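Local coordinates for transcriptional protein SWT1 (Saccharomyces cerevisiae, PDB 4PQZ), which takes part in transcription, probably as an activator, and as a whole protein has RNA endonuclease activity, this chain being its HEPN-like C-terminal domain, at residues Q40-Q45 with H156-S161; A53-L58 with I69-D74; L88-V91 with L97-C100. One frame throughout, in Å; residues are numbered along the deposited sequence.

How the interactions relate
Helix 35-62 carries the first segment of both interaction 1 and interaction 2, whose centres lie about 24 Å apart on opposite sides of the chain's centre. Interaction 1 joins it to helix 145-163 and so closes a long loop of chain that holds the other two contacts. Interactions 2 and 3 follow one another in sequence, with centres about 15 Å apart, and they touch: Leu58 CD1 packs 4.0 Å from Phe89 CG, and Thr57 OG1 lies 3.9 Å from Leu97 CD1. Interaction 3 keeps its distance from interaction 1, about 14 Å between nearest atoms.

Interaction 1: residues Q40-Q45 with H156-S161; sequences QNVFEQ and HEWKTS
Val42 and Trp158 mark the closest approach of two helical segments that run in opposite directions: their CA atoms are 6.0 Å apart. Residues 40-45 belong to helix 35-62 and residues 156-161 to helix 145-163, so the pairing brings an early part of the domain against its last helix. Trp158 contributes the largest share of the buried surface, 97 of 215 Å². Its CG stands beside the backbone N, anti to the carbonyl carbon (chi1 -66°), and this carries the ring across to the other helix although the CB itself is not aimed there. Val42 comes in over one face of the indole with CG1, while its other methyl, CG2, sits 4.3 Å from Trp158 CD1. Gln45 takes the edge instead. Its extended chain delivers the amide to the pyrrole corner, where Trp158 NE1 donates to Gln45 OE1 at 2.8 Å. The oxygen receives the N-H on a lone pair in its own carbonyl plane and stays close to the indole plane, though the amide is turned 33° from the ring.

The pairing is part of the antiparallel helix packing of this HEPN-like, all-helical domain. Trp158 also touches Val46 and Thr49 further along helix 35-62, and Glu129 and Leu136 of helix 122-139, so one indole packs against two helices. Its buried N-H is satisfied by the glutamine, and the directional bond helps fix the rotation of the ring. Gln45 CB also packs against the indole, 4.0 Å from Trp158 CZ2. One turn along from Trp158, Ser161 OG folds back onto its own helix and donates to Glu157 O at 3.0 Å. That carbonyl also accepts from Ser161 N, the two donors arriving from opposite faces of its plane.

Interaction 2: residues A53-L58 with I69-D74; sequences AIDHTL and IDYNPD
Tyr71 leans onto helix 35-62 and meets Asp55 and Leu58 there. In this HEPN-like helical domain the contact lays the loop that leads to helix 79-88 back along the helix it has just left. From CB, which points toward the helix, CG is anti to the backbone N (chi1 166°), and the ring extends across the gap. On one flank CD2 packs 4.0 Å from Leu58 CB. Further out, CE2 comes to 3.7 Å from Asp55 OD1, and CZ lies 3.9 Å from Asp55 CA, so the outer end of the ring rests close to the helix backbone.

At the tip, OH donates a hydrogen bond to Asp55 OD1. The modelled separation of 2.3 Å is very short, and its exact value is doubtful. The carboxylate oxygen lies at the ring edge, in its plane, but the carboxylate as a whole is turned 66° from the ring. The same OD1 pairs with Arg59 NE in a salt bridge, so it serves a phenol and a guanidinium together. Beyond the two segments, Tyr85 of helix 79-88 meets the Tyr71 ring edge-to-face. Over one face of that ring, toward its rim, sits Pro73 N, and the pyrrolidine continues to the aspartate, ending with Pro73 CG 3.9 Å from Asp55 OD1.

Interaction 3: residues L88-V91 with L97-C100; sequences LFWV and LFTC
Trp90 slides the six-membered half of its indole past the ring of Phe98, with only slight overlap. The two planes are 30° apart and the centroids 5.3 Å, too far displaced for one ring to cover the other. Contact falls instead on the outer corner of the indole: Trp90 CZ3 comes to 3.6 Å from Phe98 CD2, and Trp90 CH2 reaches 3.7 Å from Phe98 CB, at the root of the benzyl group. With its CG anti to the backbone N (chi1 -177°), Trp90 directs the far end of the indole toward Phe98, whose own CB points back at it.

Trp90 lies at the start of the short helix 90-97 and Phe98 in the loop that follows, so the pair ties the first turn of that helix to the chain beyond it. Phe98 continues onto Val135 and Leu139 of helix 122-139, linking the short helix to the larger helical packing of the domain. The ring of Trp108 meets the indole as well. No hydrogen bond crosses between the two segments. Dispersion and the removal of apolar surface from water therefore probably hold this contact, and neither force demands one exact ring angle.

Interaction 1: residues Q40-Q45 with H156-S161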
loop_
_atom_site.group_PDB
_atom_site.type_symbol
_atom_site.label_atom_id
_atom_site.label_comp_id
_atom_site.label_asym_id
_atom_site.label_seq_id
_atom_site.Cartn_x
_atom_site.Cartn_y
_atom_site.Cartn_z
ATOM N N GLN A 40 10.996 10.363 -1.161
ATOM C CA GLN A 40 11.019 9.516 0.027
ATOM C C GLN A 40 9.798 9.757 0.920
ATOM O O GLN A 40 9.287 8.825 1.539
ATOM C CB GLN A 40 12.314 9.711 0.812
ATOM C CG GLN A 40 12.507 8.675 1.895
ATOM C CD GLN A 40 13.806 8.832 2.631
ATOM O OE1 GLN A 40 14.682 9.584 2.205
ATOM N NE2 GLN A 40 13.946 8.125 3.749
ATOM N N ASN A 41 9.331 11.002 0.964
ATOM C CA ASN A 41 8.165 11.383 1.765
ATOM C C ASN A 41 6.887 10.607 1.409
ATOM O O ASN A 41 6.192 10.102 2.291
ATOM C CB ASN A 41 7.922 12.891 1.643
ATOM C CG ASN A 41 7.087 13.444 2.773
ATOM O OD1 ASN A 41 6.768 12.737 3.728
ATOM N ND2 ASN A 41 6.736 14.722 2.678
ATOM N N VAL A 42 6.577 10.524 0.118
ATOM C CA VAL A 42 5.460 9.708 -0.357
ATOM C C VAL A 42 5.755 8.220 -0.183
ATOM O O VAL A 42 4.962 7.485 0.401
ATOM C CB VAL A 42 5.164 9.983 -1.844
ATOM C CG1 VAL A 42 4.101 9.019 -2.382
ATOM C CG2 VAL A 42 4.767 11.452 -2.046
ATOM N N PHE A 43 6.908 7.794 -0.696
ATOM C CA PHE A 43 7.351 6.397 -0.634
ATOM C C PHE A 43 7.286 5.828 0.785
ATOM O O PHE A 43 6.681 4.777 1.006
ATOM C CB PHE A 43 8.766 6.260 -1.221
ATOM C CG PHE A 43 9.356 4.871 -1.111
ATOM C CD1 PHE A 43 8.806 3.811 -1.806
ATOM C CD2 PHE A 43 10.478 4.642 -0.329
ATOM C CE1 PHE A 43 9.349 2.535 -1.703
ATOM C CE2 PHE A 43 11.032 3.369 -0.218
ATOM C CZ PHE A 43 10.469 2.317 -0.907
ATOM N N GLU A 44 7.880 6.534 1.746
ATOM C CA GLU A 44 7.914 6.045 3.121
ATOM C C GLU A 44 6.553 6.113 3.815
ATOM O O GLU A 44 6.272 5.317 4.712
ATOM C CB GLU A 44 8.989 6.765 3.946
ATOM C CG GLU A 44 10.425 6.467 3.497
ATOM C CD GLU A 44 10.895 5.045 3.811
ATOM O OE1 GLU A 44 10.456 4.480 4.836
ATOM O OE2 GLU A 44 11.708 4.493 3.030
ATOM N N GLN A 45 5.704 7.049 3.400
ATOM C CA GLN A 45 4.353 7.119 3.958
ATOM C C GLN A 45 3.420 6.077 3.343
ATOM O O GLN A 45 2.656 5.425 4.058
ATOM C CB GLN A 45 3.761 8.521 3.826
ATOM C CG GLN A 45 4.255 9.510 4.885
ATOM C CD GLN A 45 3.811 10.932 4.595
ATOM O OE1 GLN A 45 2.910 11.163 3.784
ATOM N NE2 GLN A 45 4.447 11.895 5.248
ATOM N N HIS A 156 -4.469 13.180 -0.303
ATOM C CA HIS A 156 -4.518 14.571 -0.760
ATOM C C HIS A 156 -3.142 15.220 -0.622
ATOM O O HIS A 156 -2.633 15.823 -1.568
ATOM C CB HIS A 156 -5.574 15.377 0.011
ATOM C CG HIS A 156 -5.598 16.839 -0.339
ATOM N ND1 HIS A 156 -6.376 17.356 -1.357
ATOM C CD2 HIS A 156 -4.932 17.896 0.194
ATOM C CE1 HIS A 156 -6.192 18.659 -1.433
ATOM N NE2 HIS A 156 -5.316 19.014 -0.506
ATOM N N GLU A 157 -2.532 15.067 0.551
ATOM C CA GLU A 157 -1.171 15.553 0.767
ATOM C C GLU A 157 -0.152 14.962 -0.220
ATOM O O GLU A 157 0.771 15.654 -0.653
ATOM C CB GLU A 157 -0.721 15.279 2.203
ATOM C CG GLU A 157 -1.642 15.823 3.266
ATOM C CD GLU A 157 -1.064 15.648 4.652
ATOM O OE1 GLU A 157 0.166 15.817 4.799
ATOM O OE2 GLU A 157 -1.830 15.331 5.589
ATOM N N TRP A 158 -0.314 13.688 -0.574
ATOM C CA TRP A 158 0.585 13.062 -1.538
ATOM C C TRP A 158 0.461 13.702 -2.907
ATOM O O TRP A 158 1.470 14.072 -3.512
ATOM C CB TRP A 158 0.313 11.568 -1.669
ATOM C CG TRP A 158 0.624 10.778 -0.438
ATOM C CD1 TRP A 158 1.449 11.141 0.595
ATOM C CD2 TRP A 158 0.105 9.488 -0.106
ATOM N NE1 TRP A 158 1.471 10.148 1.549
ATOM C CE2 TRP A 158 0.656 9.124 1.142
ATOM C CE3 TRP A 158 -0.775 8.603 -0.742
ATOM C CZ2 TRP A 158 0.355 7.910 1.763
ATOM C CZ3 TRP A 158 -1.068 7.398 -0.127
ATOM C CH2 TRP A 158 -0.507 7.064 1.113
ATOM N N LYS A 159 -0.778 13.802 -3.391
ATOM C CA LYS A 159 -1.088 14.385 -4.704
ATOM C C LYS A 159 -0.586 15.825 -4.834
ATOM O O LYS A 159 0.111 16.165 -5.792
ATOM C CB LYS A 159 -2.595 14.369 -4.973
ATOM C CG LYS A 159 -3.166 13.031 -5.356
ATOM C CD LYS A 159 -4.657 13.123 -5.575
ATOM C CE LYS A 159 -5.244 11.822 -6.033
ATOM N NZ LYS A 159 -6.732 11.791 -5.817
ATOM N N THR A 160 -0.914 16.660 -3.853
ATOM C CA THR A 160 -0.581 18.075 -3.933
ATOM C C THR A 160 0.932 18.256 -3.893
ATOM O O THR A 160 1.469 19.043 -4.655
ATOM C CB THR A 160 -1.295 18.906 -2.845
ATOM O OG1 THR A 160 -0.789 18.564 -1.550
ATOM C CG2 THR A 160 -2.797 18.649 -2.887
ATOM N N SER A 161 1.619 17.494 -3.045
ATOM C CA SER A 161 3.079 17.553 -2.974
ATOM C C SER A 161 3.724 17.055 -4.273
ATOM O O SER A 161 4.841 17.439 -4.622
ATOM C CB SER A 161 3.603 16.756 -1.769
ATOM O OG SER A 161 3.211 17.354 -0.534
#

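Interaction 2: residues A53-L58 with I69-D74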
loop_
_atom_site.group_PDB
_atom_site.type_symbol
_atom_site.label_atom_id
_atom_site.label_comp_id
_atom_site.label_asym_id
_atom_site.label_seq_id
_atom_site.Cartn_x
_atom_site.Cartn_y
_atom_site.Cartn_z
ATOM N N ALA A 53 -2.348 -1.290 6.955
ATOM C CA ALA A 53 -3.531 -1.921 6.371
ATOM C C ALA A 53 -3.447 -3.449 6.387
ATOM O O ALA A 53 -4.426 -4.137 6.687
ATOM C CB ALA A 53 -3.771 -1.418 4.962
ATOM N N ILE A 54 -2.270 -3.972 6.073
ATOM C CA ILE A 54 -2.068 -5.407 6.098
ATOM C C ILE A 54 -2.068 -5.954 7.529
ATOM O O ILE A 54 -2.747 -6.944 7.814
ATOM C CB ILE A 54 -0.799 -5.807 5.331
ATOM C CG1 ILE A 54 -1.040 -5.594 3.830
ATOM C CG2 ILE A 54 -0.428 -7.240 5.626
ATOM C CD1 ILE A 54 0.078 -6.044 2.981
ATOM N N ASP A 55 -1.338 -5.289 8.425
ATOM C CA ASP A 55 -1.332 -5.609 9.862
ATOM C C ASP A 55 -2.735 -5.689 10.449
ATOM O O ASP A 55 -3.089 -6.654 11.113
ATOM C CB ASP A 55 -0.517 -4.561 10.646
ATOM C CG ASP A 55 -0.350 -4.918 12.146
ATOM O OD1 ASP A 55 0.585 -5.668 12.501
ATOM O OD2 ASP A 55 -1.142 -4.433 12.975
ATOM N N HIS A 56 -3.533 -4.663 10.185
ATOM C CA HIS A 56 -4.851 -4.506 10.794
ATOM C C HIS A 56 -5.836 -5.577 10.322
ATOM O O HIS A 56 -6.636 -6.111 11.096
ATOM C CB HIS A 56 -5.406 -3.095 10.496
ATOM C CG HIS A 56 -6.413 -2.628 11.494
ATOM N ND1 HIS A 56 -7.777 -2.695 11.274
ATOM C CD2 HIS A 56 -6.261 -2.093 12.728
ATOM C CE1 HIS A 56 -8.415 -2.220 12.323
ATOM N NE2 HIS A 56 -7.517 -1.845 13.226
ATOM N N THR A 57 -5.771 -5.869 9.035
ATOM C CA THR A 57 -6.646 -6.853 8.425
ATOM C C THR A 57 -6.279 -8.285 8.899
ATOM O O THR A 57 -7.160 -9.083 9.226
ATOM C CB THR A 57 -6.612 -6.689 6.885
ATOM O OG1 THR A 57 -7.517 -5.648 6.480
ATOM C CG2 THR A 57 -6.945 -8.009 6.148
ATOM N N LEU A 58 -4.984 -8.581 8.979
ATOM C CA LEU A 58 -4.521 -9.902 9.406
ATOM C C LEU A 58 -4.825 -10.175 10.878
ATOM O O LEU A 58 -5.307 -11.252 11.234
ATOM C CB LEU A 58 -3.027 -10.071 9.138
ATOM C CG LEU A 58 -2.611 -10.730 7.813
ATOM C CD1 LEU A 58 -3.582 -11.776 7.416
ATOM C CD2 LEU A 58 -2.649 -9.786 6.752
ATOM N N ILE A 69 -0.256 -18.554 11.724
ATOM C CA ILE A 69 -0.370 -18.422 10.261
ATOM C C ILE A 69 0.761 -17.599 9.661
ATOM O O ILE A 69 0.602 -16.991 8.602
ATOM C CB ILE A 69 -1.761 -17.906 9.795
ATOM C CG1 ILE A 69 -2.259 -16.764 10.682
ATOM C CG2 ILE A 69 -2.784 -19.027 9.796
ATOM C CD1 ILE A 69 -1.792 -15.388 10.230
ATOM N N ASP A 70 1.905 -17.599 10.346
ATOM C CA ASP A 70 3.153 -17.006 9.827
ATOM C C ASP A 70 3.099 -15.507 9.478
ATOM O O ASP A 70 3.807 -15.037 8.580
ATOM C CB ASP A 70 3.697 -17.806 8.633
ATOM C CG ASP A 70 3.907 -19.269 8.962
ATOM O OD1 ASP A 70 4.667 -19.559 9.920
ATOM O OD2 ASP A 70 3.301 -20.118 8.268
ATOM N N TYR A 71 2.273 -14.750 10.186
ATOM C CA TYR A 71 2.391 -13.307 10.094
ATOM C C TYR A 71 3.113 -12.751 11.316
ATOM O O TYR A 71 2.538 -12.681 12.407
ATOM C CB TYR A 71 1.033 -12.620 9.913
ATOM C CG TYR A 71 1.121 -11.130 10.149
ATOM C CD1 TYR A 71 1.945 -10.332 9.360
ATOM C CD2 TYR A 71 0.408 -10.527 11.172
ATOM C CE1 TYR A 71 2.053 -8.981 9.578
ATOM C CE2 TYR A 71 0.503 -9.167 11.401
ATOM C CZ TYR A 71 1.327 -8.399 10.598
ATOM O OH TYR A 71 1.434 -7.048 10.826
ATOM N N ASN A 72 4.378 -12.376 11.138
ATOM C CA ASN A 72 5.073 -11.574 12.143
ATOM C C ASN A 72 5.256 -10.133 11.656
ATOM O O ASN A 72 5.878 -9.911 10.611
ATOM C CB ASN A 72 6.430 -12.188 12.514
ATOM C CG ASN A 72 6.900 -11.765 13.910
ATOM O OD1 ASN A 72 7.351 -10.636 14.118
ATOM N ND2 ASN A 72 6.800 -12.680 14.868
ATOM N N PRO A 73 4.701 -9.165 12.404
ATOM C CA PRO A 73 4.732 -7.727 12.096
ATOM C C PRO A 73 6.146 -7.224 11.757
ATOM O O PRO A 73 6.318 -6.351 10.903
ATOM C CB PRO A 73 4.232 -7.093 13.390
ATOM C CG PRO A 73 3.285 -8.116 13.948
ATOM C CD PRO A 73 3.893 -9.459 13.600
ATOM N N ASP A 74 7.139 -7.784 12.439
ATOM C CA ASP A 74 8.534 -7.704 12.050
ATOM C C ASP A 74 8.741 -9.086 11.447
ATOM O O ASP A 74 9.006 -10.026 12.183
ATOM C CB ASP A 74 9.425 -7.541 13.296
ATOM C CG ASP A 74 8.864 -6.554 14.314
ATOM O OD1 ASP A 74 9.260 -5.375 14.285
ATOM O OD2 ASP A 74 8.057 -6.955 15.178
#

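Interaction 3: residues L88-V91 with L97-C100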
loop_
_atom_site.group_PDB
_atom_site.type_symbol
_atom_site.label_atom_id
_atom_site.label_comp_id
_atom_site.label_asym_id
_atom_site.label_seq_id
_atom_site.Cartn_x
_atom_site.Cartn_y
_atom_site.Cartn_z
ATOM N N LEU A 88 -0.247 -14.479 -0.342
ATOM C CA LEU A 88 -0.421 -15.702 0.478
ATOM C C LEU A 88 -1.803 -15.811 1.091
ATOM O O LEU A 88 -2.322 -16.908 1.264
ATOM C CB LEU A 88 0.600 -15.763 1.615
ATOM C CG LEU A 88 2.028 -16.118 1.230
ATOM C CD1 LEU A 88 2.887 -16.085 2.484
ATOM C CD2 LEU A 88 2.067 -17.491 0.564
ATOM N N PHE A 89 -2.388 -14.660 1.422
ATOM C CA PHE A 89 -3.668 -14.616 2.113
ATOM C C PHE A 89 -4.801 -14.167 1.207
ATOM O O PHE A 89 -5.846 -13.726 1.689
ATOM C CB PHE A 89 -3.572 -13.741 3.375
ATOM C CG PHE A 89 -2.740 -14.365 4.466
ATOM C CD1 PHE A 89 -3.295 -15.309 5.329
ATOM C CD2 PHE A 89 -1.404 -14.030 4.615
ATOM C CE1 PHE A 89 -2.531 -15.906 6.326
ATOM C CE2 PHE A 89 -0.627 -14.637 5.618
ATOM C CZ PHE A 89 -1.198 -15.572 6.467
ATOM N N TRP A 90 -4.600 -14.308 -0.101
ATOM C CA TRP A 90 -5.559 -13.815 -1.093
ATOM C C TRP A 90 -6.942 -14.446 -0.958
ATOM O O TRP A 90 -7.951 -13.757 -0.772
ATOM C CB TRP A 90 -5.027 -14.018 -2.520
ATOM C CG TRP A 90 -5.946 -13.468 -3.612
ATOM C CD1 TRP A 90 -6.796 -14.187 -4.423
ATOM C CD2 TRP A 90 -6.099 -12.099 -3.999
ATOM N NE1 TRP A 90 -7.458 -13.346 -5.285
ATOM C CE2 TRP A 90 -7.045 -12.061 -5.055
ATOM C CE3 TRP A 90 -5.527 -10.898 -3.558
ATOM C CZ2 TRP A 90 -7.443 -10.872 -5.662
ATOM C CZ3 TRP A 90 -5.906 -9.722 -4.179
ATOM C CH2 TRP A 90 -6.859 -9.714 -5.211
ATOM N N VAL A 91 -6.980 -15.765 -1.054
ATOM C CA VAL A 91 -8.228 -16.509 -1.001
ATOM C C VAL A 91 -8.937 -16.344 0.341
ATOM O O VAL A 91 -10.158 -16.190 0.386
ATOM C CB VAL A 91 -7.957 -18.000 -1.321
ATOM C CG1 VAL A 91 -9.196 -18.853 -1.065
ATOM C CG2 VAL A 91 -7.439 -18.148 -2.774
ATOM N N LEU A 97 -11.540 -8.070 -0.211
ATOM C CA LEU A 97 -11.343 -6.621 -0.204
ATOM C C LEU A 97 -11.205 -6.073 -1.628
ATOM O O LEU A 97 -11.436 -4.896 -1.879
ATOM C CB LEU A 97 -10.121 -6.237 0.633
ATOM C CG LEU A 97 -10.089 -6.776 2.063
ATOM C CD1 LEU A 97 -8.886 -6.266 2.840
ATOM C CD2 LEU A 97 -11.381 -6.452 2.769
ATOM N N PHE A 98 -10.868 -6.946 -2.566
ATOM C CA PHE A 98 -10.642 -6.521 -3.932
ATOM C C PHE A 98 -11.788 -6.876 -4.884
ATOM O O PHE A 98 -11.601 -6.869 -6.106
ATOM C CB PHE A 98 -9.304 -7.084 -4.457
ATOM C CG PHE A 98 -8.088 -6.375 -3.914
ATOM C CD1 PHE A 98 -7.563 -5.266 -4.576
ATOM C CD2 PHE A 98 -7.460 -6.819 -2.753
ATOM C CE1 PHE A 98 -6.444 -4.598 -4.080
ATOM C CE2 PHE A 98 -6.338 -6.163 -2.243
ATOM C CZ PHE A 98 -5.828 -5.047 -2.912
ATOM N N THR A 99 -12.970 -7.180 -4.347
ATOM C CA THR A 99 -14.072 -7.624 -5.213
ATOM C C THR A 99 -14.415 -6.629 -6.334
ATOM O O THR A 99 -14.606 -7.018 -7.499
ATOM C CB THR A 99 -15.350 -7.961 -4.429
ATOM O OG1 THR A 99 -15.011 -8.742 -3.285
ATOM C CG2 THR A 99 -16.307 -8.757 -5.308
ATOM N N CYS A 100 -14.471 -5.345 -6.001
ATOM C CA CYS A 100 -14.789 -4.343 -7.025
ATOM C C CYS A 100 -13.539 -3.773 -7.696
ATOM O O CYS A 100 -13.459 -2.588 -8.023
ATOM C CB CYS A 100 -15.697 -3.257 -6.445
ATOM S SG CYS A 100 -17.228 -4.007 -5.820
#